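Local coordinates for endo-beta-1,4-glucanase (Bacillus licheniformis, PDB 2JEN), which hydrolyses beta-1,4-glucosidic bonds in the backbone of xyloglucan and cellulose-type glucans, as a bacterial family 12 glycoside hydrolase, at residues L39-K44 with S254-T259; S113-I118 with L229-Y234; F200-T205 with T219-D224. The protein carries 1 engineered substitution. All coordinates share one frame; numbering follows the deposited sequence. Where two conformers were deposited one is given.

Interaction 1 (L39-K44 with S254-T259); sequences LYFKNK and SNWDVT. With SO4 (sulfate ion), chain H; SO4 (sulfate ion), chain B.
Phe-41 brings the far end of its ring up to the pyrrole side of Trp-256, the apolar half of a small contact. From CB, which points toward strand 255-259, the phenyl group is set by chi1 of 65°, with CG lying between the backbone N and the carbonyl carbon. Along the ring, the outer atoms do the touching: CE2 and CZ of Phe-41 both approach CD1 of Trp-256, CZ at 3.9 Å. CD1 lies at the edge of the phenyl ring, near its plane. The ring planes are inclined at 57° with centroids of the phenyl and five-membered rings 5.8 Å apart, an oblique meeting. Tyr-46 fills in beside both rings, edge-to-face against Trp-256, and Met-73 packs on both as well.

The polar half is looser. Lys-42 bends at chi2 and chi3, and its CE passes OD1 of Asp-257 at 3.9 Å, the two side chains crossing nearly at right angles. NZ of Lys-42 stays 4.7 Å from OD1 of Asp-257, so any attraction between the opposite charges is probably weak, with no salt bridge; NZ pairs instead with Asp-70, and OD1 accepts a hydrogen bond from Tyr-46. Beyond Lys-42 the loop holds two sulfate ions, probably from the crystallisation liquor: Asn-43 N donates to O4 of one ion at 2.8 Å, and Lys-44 NZ to O2 of the other at 2.7 Å. CE of Lys-44 also lies over the centre of the Tyr-40 ring. The Phe-41 and Trp-256 pair joins the end of strand 38-41, in one sheet, to strand 247-260 of the other, aromatic packing between the two layers of the family 12 beta-sandwich.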
loop_
_atom_site.group_PDB
_atom_site.type_symbol
_atom_site.label_atom_id
_atom_site.label_comp_id
_atom_site.label_asym_id
_atom_site.label_seq_id
_atom_site.Cartn_x
_atom_site.Cartn_y
_atom_site.Cartn_z
ATOM N N LEU A 39 19.900 -2.476 4.304
ATOM C CA LEU A 39 20.273 -3.378 3.243
ATOM C C LEU A 39 21.785 -3.389 3.098
ATOM O O LEU A 39 22.401 -2.466 2.540
ATOM C CB LEU A 39 19.626 -3.027 1.893
ATOM C CG LEU A 39 18.100 -3.135 1.845
ATOM C CD1 LEU A 39 17.532 -2.599 0.542
ATOM C CD2 LEU A 39 17.639 -4.590 2.054
ATOM N N TYR A 40 22.414 -4.456 3.586
ATOM C CA TYR A 40 23.868 -4.567 3.542
ATOM C C TYR A 40 24.318 -4.954 2.146
ATOM O O TYR A 40 23.622 -5.668 1.405
ATOM C CB TYR A 40 24.347 -5.629 4.529
ATOM C CG TYR A 40 24.136 -5.253 5.979
ATOM C CD1 TYR A 40 22.956 -5.557 6.619
ATOM C CD2 TYR A 40 25.100 -4.539 6.689
ATOM C CE1 TYR A 40 22.724 -5.215 7.930
ATOM C CE2 TYR A 40 24.874 -4.174 8.020
ATOM C CZ TYR A 40 23.684 -4.512 8.629
ATOM O OH TYR A 40 23.453 -4.163 9.943
ATOM N N PHE A 41 25.532 -4.546 1.783
ATOM C CA PHE A 41 26.129 -4.966 0.520
ATOM C C PHE A 41 27.632 -4.878 0.618
ATOM O O PHE A 41 28.170 -4.376 1.607
ATOM C CB PHE A 41 25.551 -4.218 -0.680
ATOM C CG PHE A 41 25.828 -2.734 -0.719
ATOM C CD1 PHE A 41 25.112 -1.834 0.050
ATOM C CD2 PHE A 41 26.782 -2.223 -1.570
ATOM C CE1 PHE A 41 25.359 -0.495 -0.043
ATOM C CE2 PHE A 41 27.015 -0.857 -1.665
ATOM C CZ PHE A 41 26.334 -0.012 -0.895
ATOM N N LYS A 42 28.312 -5.486 -0.358
ATOM C CA LYS A 42 29.782 -5.542 -0.371
ATOM C C LYS A 42 30.328 -6.229 0.872
ATOM O O LYS A 42 31.141 -5.665 1.617
ATOM C CB LYS A 42 30.395 -4.144 -0.545
ATOM C CG LYS A 42 31.854 -4.128 -1.013
ATOM C CD LYS A 42 31.908 -4.397 -2.551
ATOM C CE LYS A 42 31.541 -3.119 -3.377
ATOM N NZ LYS A 42 31.067 -3.353 -4.807
ATOM N N ASN A 43 29.894 -7.469 1.121
ATOM C CA ASN A 43 30.345 -8.234 2.275
ATOM C C ASN A 43 30.143 -7.468 3.579
ATOM O O ASN A 43 30.961 -7.513 4.495
ATOM C CB ASN A 43 31.813 -8.669 2.083
ATOM C CG ASN A 43 32.252 -9.758 3.046
ATOM O OD1 ASN A 43 33.444 -9.835 3.394
ATOM N ND2 ASN A 43 31.319 -10.584 3.498
ATOM N N LYS A 44 28.993 -6.794 3.667
ATOM C CA LYS A 44 28.589 -6.013 4.825
ATOM C C LYS A 44 29.545 -4.851 5.161
ATOM O O LYS A 44 29.469 -4.314 6.250
ATOM C CB LYS A 44 28.279 -6.843 6.062
ATOM C CG LYS A 44 27.199 -7.886 5.887
ATOM C CD LYS A 44 26.859 -8.619 7.153
ATOM C CE LYS A 44 26.067 -7.815 8.161
ATOM N NZ LYS A 44 25.709 -8.564 9.415
ATOM N N SER A 254 24.862 4.938 -9.203
ATOM C CA SER A 254 25.423 4.065 -10.235
ATOM C C SER A 254 26.883 3.710 -9.970
ATOM O O SER A 254 27.426 2.816 -10.609
ATOM C CB SER A 254 25.295 4.719 -11.622
ATOM O OG SER A 254 26.080 5.891 -11.673
ATOM N N ASN A 255 27.509 4.375 -9.003
ATOM C CA ASN A 255 28.862 4.067 -8.587
ATOM C C ASN A 255 29.029 4.502 -7.150
ATOM O O ASN A 255 28.603 5.598 -6.785
ATOM C CB ASN A 255 29.916 4.751 -9.464
ATOM C CG ASN A 255 31.300 4.171 -9.247
ATOM O OD1 ASN A 255 31.485 2.956 -9.151
ATOM N ND2 ASN A 255 32.266 5.043 -9.113
ATOM N N TRP A 256 29.674 3.661 -6.363
ATOM C CA TRP A 256 29.900 3.945 -4.954
ATOM C C TRP A 256 31.099 3.213 -4.410
ATOM O O TRP A 256 31.219 2.001 -4.591
ATOM C CB TRP A 256 28.689 3.506 -4.131
ATOM C CG TRP A 256 28.926 3.525 -2.679
ATOM C CD1 TRP A 256 29.137 2.450 -1.857
ATOM C CD2 TRP A 256 29.058 4.690 -1.841
ATOM N NE1 TRP A 256 29.352 2.855 -0.566
ATOM C CE2 TRP A 256 29.306 4.235 -0.531
ATOM C CE3 TRP A 256 28.992 6.063 -2.074
ATOM C CZ2 TRP A 256 29.447 5.092 0.530
ATOM C CZ3 TRP A 256 29.186 6.920 -1.015
ATOM C CH2 TRP A 256 29.368 6.439 0.274
ATOM N N ASP A 257 31.976 3.928 -3.710
ATOM C CA ASP A 257 32.923 3.249 -2.828
ATOM C C ASP A 257 33.572 4.251 -1.894
ATOM O O ASP A 257 33.615 5.449 -2.160
ATOM C CB ASP A 257 34.038 2.479 -3.574
ATOM C CG ASP A 257 33.762 0.975 -3.733
ATOM O OD1 ASP A 257 33.242 0.307 -2.820
ATOM O OD2 ASP A 257 34.106 0.414 -4.804
ATOM N N VAL A 258 33.980 3.716 -0.754
ATOM C CA VAL A 258 34.813 4.439 0.214
ATOM C C VAL A 258 35.889 3.532 0.685
ATOM O O VAL A 258 35.622 2.442 1.170
ATOM C CB VAL A 258 34.025 4.921 1.463
ATOM C CG1 VAL A 258 34.960 5.709 2.420
ATOM C CG2 VAL A 258 32.814 5.741 1.060
ATOM N N THR A 259 37.137 3.960 0.504
ATOM C CA THR A 259 38.276 3.127 0.870
ATOM C C THR A 259 39.294 3.924 1.675
ATOM O O THR A 259 39.688 5.001 1.239
ATOM C CB THR A 259 38.958 2.554 -0.395
ATOM O OG1 THR A 259 37.971 1.967 -1.261
ATOM C CG2 THR A 259 39.984 1.503 0.002
HETATM S S SO4 H . 29.005 -9.484 -1.593
HETATM O O1 SO4 H . 29.896 -8.404 -2.047
HETATM O O2 SO4 H . 27.996 -9.776 -2.618
HETATM O O3 SO4 H . 29.829 -10.681 -1.404
HETATM O O4 SO4 H . 28.292 -9.205 -0.381
HETATM S S SO4 B . 26.621 -12.210 8.719
HETATM O O1 SO4 B . 26.434 -13.565 9.263
HETATM O O2 SO4 B . 25.873 -11.233 9.519
HETATM O O3 SO4 B . 28.048 -11.892 8.818
HETATM O O4 SO4 B . 26.192 -12.044 7.360
#

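Interaction 2 (S113-I118 with L229-Y234); sequences SDQKNI and LSKTKY
Ser-113 and Lys-231 come together through the main chain, where the contact is tightest. Their CA atoms are 4.9 Å apart, and Ser-113 N donates to Lys-231 O at 2.9 Å, a weak bond because the N-H...O angle is only 126°. CB of Ser-113 rests 3.4 Å from the same carbonyl oxygen, and CB of Lys-231 returns the contact by lying against the backbone N of Ser-113. The carbonyl belongs to the first of the two middle residues of a type I turn from Ser-230 to Lys-233, closed by Lys-233 N on Ser-230 O and braced by the 2.8 Å hydrogen bond between Ser-230 OG and Thr-232 OG1. Even this backbone grip lies at the surface, with Ser-113 and Thr-232 exposed.

The second half is made by side chains, without a direct bond between them, and is less firmly defined. The Lys-231 chain runs out extended beyond CG toward Gln-115, whose own chain is bent back at chi2 (-69°). The 3.0 Å between NZ of Lys-231 and NE2 of Gln-115 sets two donors together and is doubtful, as it belongs to one of two glutamine conformers. The ammonium is held by a salt bridge to Asp-224 and a hydrogen bond to Asn-220. The loop between strands 110-111 and 118-128 thus meets the one running from helix 215-225 to strand 234-244, with the helix lying beneath both: Ala-223 touches Lys-231, and Arg-216 bonds to Gln-115 O.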
loop_
_atom_site.group_PDB
_atom_site.type_symbol
_atom_site.label_atom_id
_atom_site.label_comp_id
_atom_site.label_asym_id
_atom_site.label_seq_id
_atom_site.Cartn_x
_atom_site.Cartn_y
_atom_site.Cartn_z
ATOM N N SER A 113 45.692 11.673 12.752
ATOM C CA SER A 113 47.162 11.758 12.803
ATOM C C SER A 113 47.864 10.607 12.070
ATOM O O SER A 113 49.071 10.694 11.780
ATOM C CB SER A 113 47.633 11.825 14.246
ATOM O OG SER A 113 47.184 10.727 14.995
ATOM N N ASP A 114 47.136 9.546 11.727
ATOM C CA ASP A 114 47.694 8.487 10.877
ATOM C C ASP A 114 47.703 8.851 9.409
ATOM O O ASP A 114 48.340 8.172 8.615
ATOM C CB ASP A 114 47.006 7.162 11.159
ATOM C CG ASP A 114 47.380 6.616 12.527
ATOM O OD1 ASP A 114 48.514 6.911 12.991
ATOM O OD2 ASP A 114 46.596 5.891 13.135
ATOM N N GLN A 115 46.998 9.927 9.050
ATOM C CA GLN A 115 47.060 10.557 7.726
ATOM C C GLN A 115 46.714 9.595 6.605
ATOM O O GLN A 115 47.250 9.694 5.513
ATOM C CB GLN A 115 48.425 11.248 7.456
ATOM C CG GLN A 115 48.617 12.578 8.195
ATOM C CD GLN A 115 47.729 13.704 7.682
ATOM O OE1 GLN A 115 47.739 14.054 6.495
ATOM N NE2 GLN A 115 46.977 14.298 8.584
ATOM N N LYS A 116 45.730 8.711 6.825
ATOM C CA LYS A 116 45.271 7.853 5.725
ATOM C C LYS A 116 44.452 8.623 4.711
ATOM O O LYS A 116 43.735 9.583 5.047
ATOM C CB LYS A 116 44.477 6.665 6.251
ATOM C CG LYS A 116 45.264 5.871 7.248
ATOM C CD LYS A 116 44.989 4.385 7.209
ATOM C CE LYS A 116 46.213 3.635 7.696
ATOM N NZ LYS A 116 46.916 4.395 8.790
ATOM N N ASN A 117 44.564 8.216 3.455
ATOM C CA ASN A 117 43.688 8.707 2.422
ATOM C C ASN A 117 42.337 8.047 2.675
ATOM O O ASN A 117 42.281 6.882 3.019
ATOM C CB ASN A 117 44.241 8.360 1.057
ATOM C CG ASN A 117 45.534 9.060 0.813
ATOM O OD1 ASN A 117 45.577 10.272 0.913
ATOM N ND2 ASN A 117 46.622 8.297 0.591
ATOM N N ILE A 118 41.274 8.806 2.519
ATOM C CA ILE A 118 39.908 8.266 2.627
ATOM C C ILE A 118 39.235 8.633 1.298
ATOM O O ILE A 118 38.700 9.724 1.116
ATOM C CB ILE A 118 39.157 8.826 3.815
ATOM C CG1 ILE A 118 39.916 8.584 5.115
ATOM C CG2 ILE A 118 37.748 8.212 3.854
ATOM C CD1 ILE A 118 39.289 9.222 6.316
ATOM N N LEU A 229 40.063 21.557 14.127
ATOM C CA LEU A 229 39.932 20.122 14.305
ATOM C C LEU A 229 41.276 19.562 14.729
ATOM O O LEU A 229 42.283 19.801 14.045
ATOM C CB LEU A 229 39.467 19.517 12.983
ATOM C CG LEU A 229 39.098 18.036 12.954
ATOM C CD1 LEU A 229 37.918 17.739 13.881
ATOM C CD2 LEU A 229 38.782 17.678 11.524
ATOM N N SER A 230 41.285 18.819 15.831
ATOM C CA SER A 230 42.474 18.146 16.300
ATOM C C SER A 230 42.742 16.845 15.569
ATOM O O SER A 230 41.839 16.041 15.386
ATOM C CB SER A 230 42.342 17.865 17.788
ATOM O OG SER A 230 43.439 17.062 18.229
ATOM N N LYS A 231 43.994 16.574 15.199
ATOM C CA LYS A 231 44.286 15.290 14.542
ATOM C C LYS A 231 44.353 14.100 15.502
ATOM O O LYS A 231 44.531 12.958 15.048
ATOM C CB LYS A 231 45.481 15.378 13.604
ATOM C CG LYS A 231 45.262 16.353 12.430
ATOM C CD LYS A 231 46.313 16.235 11.347
ATOM C CE LYS A 231 46.233 17.319 10.309
ATOM N NZ LYS A 231 47.286 17.178 9.266
ATOM N N THR A 232 44.099 14.327 16.787
ATOM C CA THR A 232 43.894 13.227 17.718
ATOM C C THR A 232 42.526 12.521 17.481
ATOM O O THR A 232 42.283 11.431 17.990
ATOM C CB THR A 232 43.925 13.646 19.189
ATOM O OG1 THR A 232 42.920 14.627 19.462
ATOM C CG2 THR A 232 45.290 14.219 19.540
ATOM N N LYS A 233 41.622 13.189 16.782
ATOM C CA LYS A 233 40.305 12.597 16.603
ATOM C C LYS A 233 40.314 11.502 15.543
ATOM O O LYS A 233 41.183 11.420 14.670
ATOM C CB LYS A 233 39.267 13.676 16.331
ATOM C CG LYS A 233 39.000 14.490 17.572
ATOM C CD LYS A 233 38.206 15.698 17.243
ATOM C CE LYS A 233 37.731 16.402 18.486
ATOM N NZ LYS A 233 36.914 17.605 18.138
ATOM N N TYR A 234 39.320 10.650 15.667
ATOM C CA TYR A 234 39.118 9.527 14.755
ATOM C C TYR A 234 37.977 9.790 13.806
ATOM O O TYR A 234 36.916 10.259 14.230
ATOM C CB TYR A 234 38.753 8.266 15.562
ATOM C CG TYR A 234 39.901 7.728 16.358
ATOM C CD1 TYR A 234 40.130 8.176 17.647
ATOM C CD2 TYR A 234 40.751 6.777 15.821
ATOM C CE1 TYR A 234 41.214 7.683 18.383
ATOM C CE2 TYR A 234 41.854 6.305 16.550
ATOM C CZ TYR A 234 42.042 6.746 17.824
ATOM O OH TYR A 234 43.121 6.265 18.557
#

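Interaction 3 (F200-T205 with T219-D224); sequences FSFIRT and TNYLAD
Phe-200, Phe-202 and Leu-222 all swing CG away from their own carbonyl carbons (chi1 -66° in Leu-222), which carries the leucine methyls between helix 219-224 and the two phenyl groups. Tyr-221 differs: its CG lies opposite the backbone N and beside the carbonyl carbon, sending the ring to the edge of Phe-202. Leu-222 straddles Phe-200 with both branches: CD2 meets CD1 of Phe-200 at 3.7 Å and CD1 meets CD2 of Phe-200 at 3.8 Å. The CD2 methyl of Leu-222 also reaches CZ of Phe-202, at 4.0 Å.

CD2 of Tyr-221 sits in the plane of the Phe-202 ring, 3.7 Å from CZ of Phe-202. The ring centroids are 5.8 Å apart and the planes inclined at 71°, an oblique pair. The Tyr-221 hydroxyl extends past it to bond Glu-173, and Phe-218 closes on Phe-202 edge-to-face.

No hydrogen bond crosses. The axes of 200-204 and 219-224 pass 11.1 Å apart at 131°, so side chains alone fill the interval. This is helix-on-sheet packing: the single helix of the beta-sandwich, 215-225, lies against strand 195-204, as in the jelly-roll fold of family 12.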
loop_
_atom_site.group_PDB
_atom_site.type_symbol
_atom_site.label_atom_id
_atom_site.label_comp_id
_atom_site.label_asym_id
_atom_site.label_seq_id
_atom_site.Cartn_x
_atom_site.Cartn_y
_atom_site.Cartn_z
ATOM N N PHE A 200 30.772 21.175 10.161
ATOM C CA PHE A 200 31.474 21.862 9.130
ATOM C C PHE A 200 30.914 21.407 7.791
ATOM O O PHE A 200 31.003 20.200 7.479
ATOM C CB PHE A 200 32.967 21.542 9.166
ATOM C CG PHE A 200 33.606 21.761 10.512
ATOM C CD1 PHE A 200 34.027 23.012 10.890
ATOM C CD2 PHE A 200 33.829 20.700 11.368
ATOM C CE1 PHE A 200 34.624 23.192 12.125
ATOM C CE2 PHE A 200 34.457 20.870 12.583
ATOM C CZ PHE A 200 34.868 22.141 12.964
ATOM N N SER A 201 30.299 22.320 7.069
ATOM C CA SER A 201 29.634 21.976 5.793
ATOM C C SER A 201 30.338 22.630 4.639
ATOM O O SER A 201 30.641 23.816 4.683
ATOM C CB SER A 201 28.158 22.396 5.777
ATOM O OG SER A 201 27.458 21.828 6.887
ATOM N N PHE A 202 30.576 21.846 3.605
ATOM C CA PHE A 202 31.164 22.255 2.342
ATOM C C PHE A 202 30.110 22.078 1.251
ATOM O O PHE A 202 29.702 20.956 0.983
ATOM C CB PHE A 202 32.367 21.363 2.017
ATOM C CG PHE A 202 33.490 21.476 2.993
ATOM C CD1 PHE A 202 33.457 20.791 4.207
ATOM C CD2 PHE A 202 34.585 22.312 2.739
ATOM C CE1 PHE A 202 34.480 20.925 5.140
ATOM C CE2 PHE A 202 35.619 22.412 3.667
ATOM C CZ PHE A 202 35.582 21.754 4.854
ATOM N N ILE A 203 29.622 23.186 0.702
ATOM C CA ILE A 203 28.539 23.153 -0.288
ATOM C C ILE A 203 29.079 23.503 -1.654
ATOM O O ILE A 203 29.581 24.611 -1.877
ATOM C CB ILE A 203 27.348 24.060 0.101
ATOM C CG1 ILE A 203 26.714 23.524 1.384
ATOM C CG2 ILE A 203 26.292 24.163 -1.066
ATOM C CD1 ILE A 203 25.541 24.302 1.879
ATOM N N ARG A 204 29.025 22.574 -2.575
ATOM C CA ARG A 204 29.612 22.837 -3.892
ATOM C C ARG A 204 28.961 24.027 -4.504
ATOM O O ARG A 204 27.775 24.223 -4.365
ATOM C CB ARG A 204 29.513 21.599 -4.800
ATOM C CG ARG A 204 30.523 21.626 -5.939
ATOM C CD ARG A 204 30.411 20.343 -6.754
ATOM N NE ARG A 204 31.370 20.311 -7.879
ATOM C CZ ARG A 204 31.135 20.766 -9.101
ATOM N NH1 ARG A 204 30.004 21.324 -9.456
ATOM N NH2 ARG A 204 32.117 20.666 -10.020
ATOM N N THR A 205 29.733 24.887 -5.205
ATOM C CA THR A 205 29.143 26.141 -5.688
ATOM C C THR A 205 28.140 25.937 -6.802
ATOM O O THR A 205 27.273 26.799 -7.007
ATOM C CB THR A 205 30.218 27.150 -6.136
ATOM O OG1 THR A 205 31.059 26.533 -7.103
ATOM C CG2 THR A 205 31.079 27.579 -4.940
ATOM N N THR A 219 39.646 17.307 5.967
ATOM C CA THR A 219 40.077 17.333 7.364
ATOM C C THR A 219 41.408 18.102 7.508
ATOM O O THR A 219 41.595 18.779 8.505
ATOM C CB THR A 219 40.166 15.918 7.961
ATOM O OG1 THR A 219 41.069 15.086 7.200
ATOM C CG2 THR A 219 38.777 15.269 8.000
ATOM N N ASN A 220 42.309 17.989 6.528
ATOM C CA ASN A 220 43.544 18.817 6.569
ATOM C C ASN A 220 43.236 20.302 6.503
ATOM O O ASN A 220 43.876 21.107 7.189
ATOM C CB ASN A 220 44.476 18.445 5.424
ATOM C CG ASN A 220 45.313 17.217 5.724
ATOM O OD1 ASN A 220 45.359 16.714 6.866
ATOM N ND2 ASN A 220 45.997 16.727 4.680
ATOM N N TYR A 221 42.266 20.713 5.691
ATOM C CA TYR A 221 41.852 22.126 5.673
ATOM C C TYR A 221 41.359 22.511 7.049
ATOM O O TYR A 221 41.781 23.521 7.596
ATOM C CB TYR A 221 40.816 22.391 4.582
ATOM C CG TYR A 221 40.012 23.649 4.749
ATOM C CD1 TYR A 221 40.513 24.883 4.327
ATOM C CD2 TYR A 221 38.750 23.647 5.343
ATOM C CE1 TYR A 221 39.733 26.043 4.419
ATOM C CE2 TYR A 221 37.988 24.766 5.434
ATOM C CZ TYR A 221 38.482 25.969 4.999
ATOM O OH TYR A 221 37.687 27.067 5.129
ATOM N N LEU A 222 40.477 21.734 7.646
ATOM C CA LEU A 222 39.926 22.105 8.940
ATOM C C LEU A 222 40.983 22.129 10.049
ATOM O O LEU A 222 40.944 22.992 10.916
ATOM C CB LEU A 222 38.759 21.162 9.284
ATOM C CG LEU A 222 37.526 21.260 8.403
ATOM C CD1 LEU A 222 36.577 20.090 8.743
ATOM C CD2 LEU A 222 36.834 22.596 8.538
ATOM N N ALA A 223 41.897 21.167 10.030
ATOM C CA ALA A 223 42.918 21.053 11.060
ATOM C C ALA A 223 44.056 22.028 10.847
ATOM O O ALA A 223 44.378 22.817 11.751
ATOM C CB ALA A 223 43.438 19.613 11.100
ATOM N N ASP A 224 44.663 21.988 9.672
ATOM C CA ASP A 224 45.920 22.724 9.448
ATOM C C ASP A 224 45.667 24.150 8.983
ATOM O O ASP A 224 46.462 25.060 9.300
ATOM C CB ASP A 224 46.737 22.006 8.370
ATOM C CG ASP A 224 47.182 20.616 8.773
ATOM O OD1 ASP A 224 47.404 20.382 9.974
ATOM O OD2 ASP A 224 47.284 19.744 7.858
#

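Interaction 3 is the most buried, an apolar meeting of aromatic rings and leucine methyls; interaction 1 is partly buried, mixing one aromatic pair with distant charges; interaction 2 lies at the surface and alone has a main-chain hydrogen bond across it. Interactions 2 and 3 share helix 215-225, which turns Tyr-221 and Leu-222 to the strand, whereas Asn-220 and Asp-224 hold the loop lysine of interaction 2. Interaction 1 touches interaction 2 through Val-258 and Ile-118, but lies about 12 Å from interaction 3 at nearest atoms. Along the chain, 200-205 with 219-224 nests inside 113-118 with 229-234, itself inside 39-44 with 254-259.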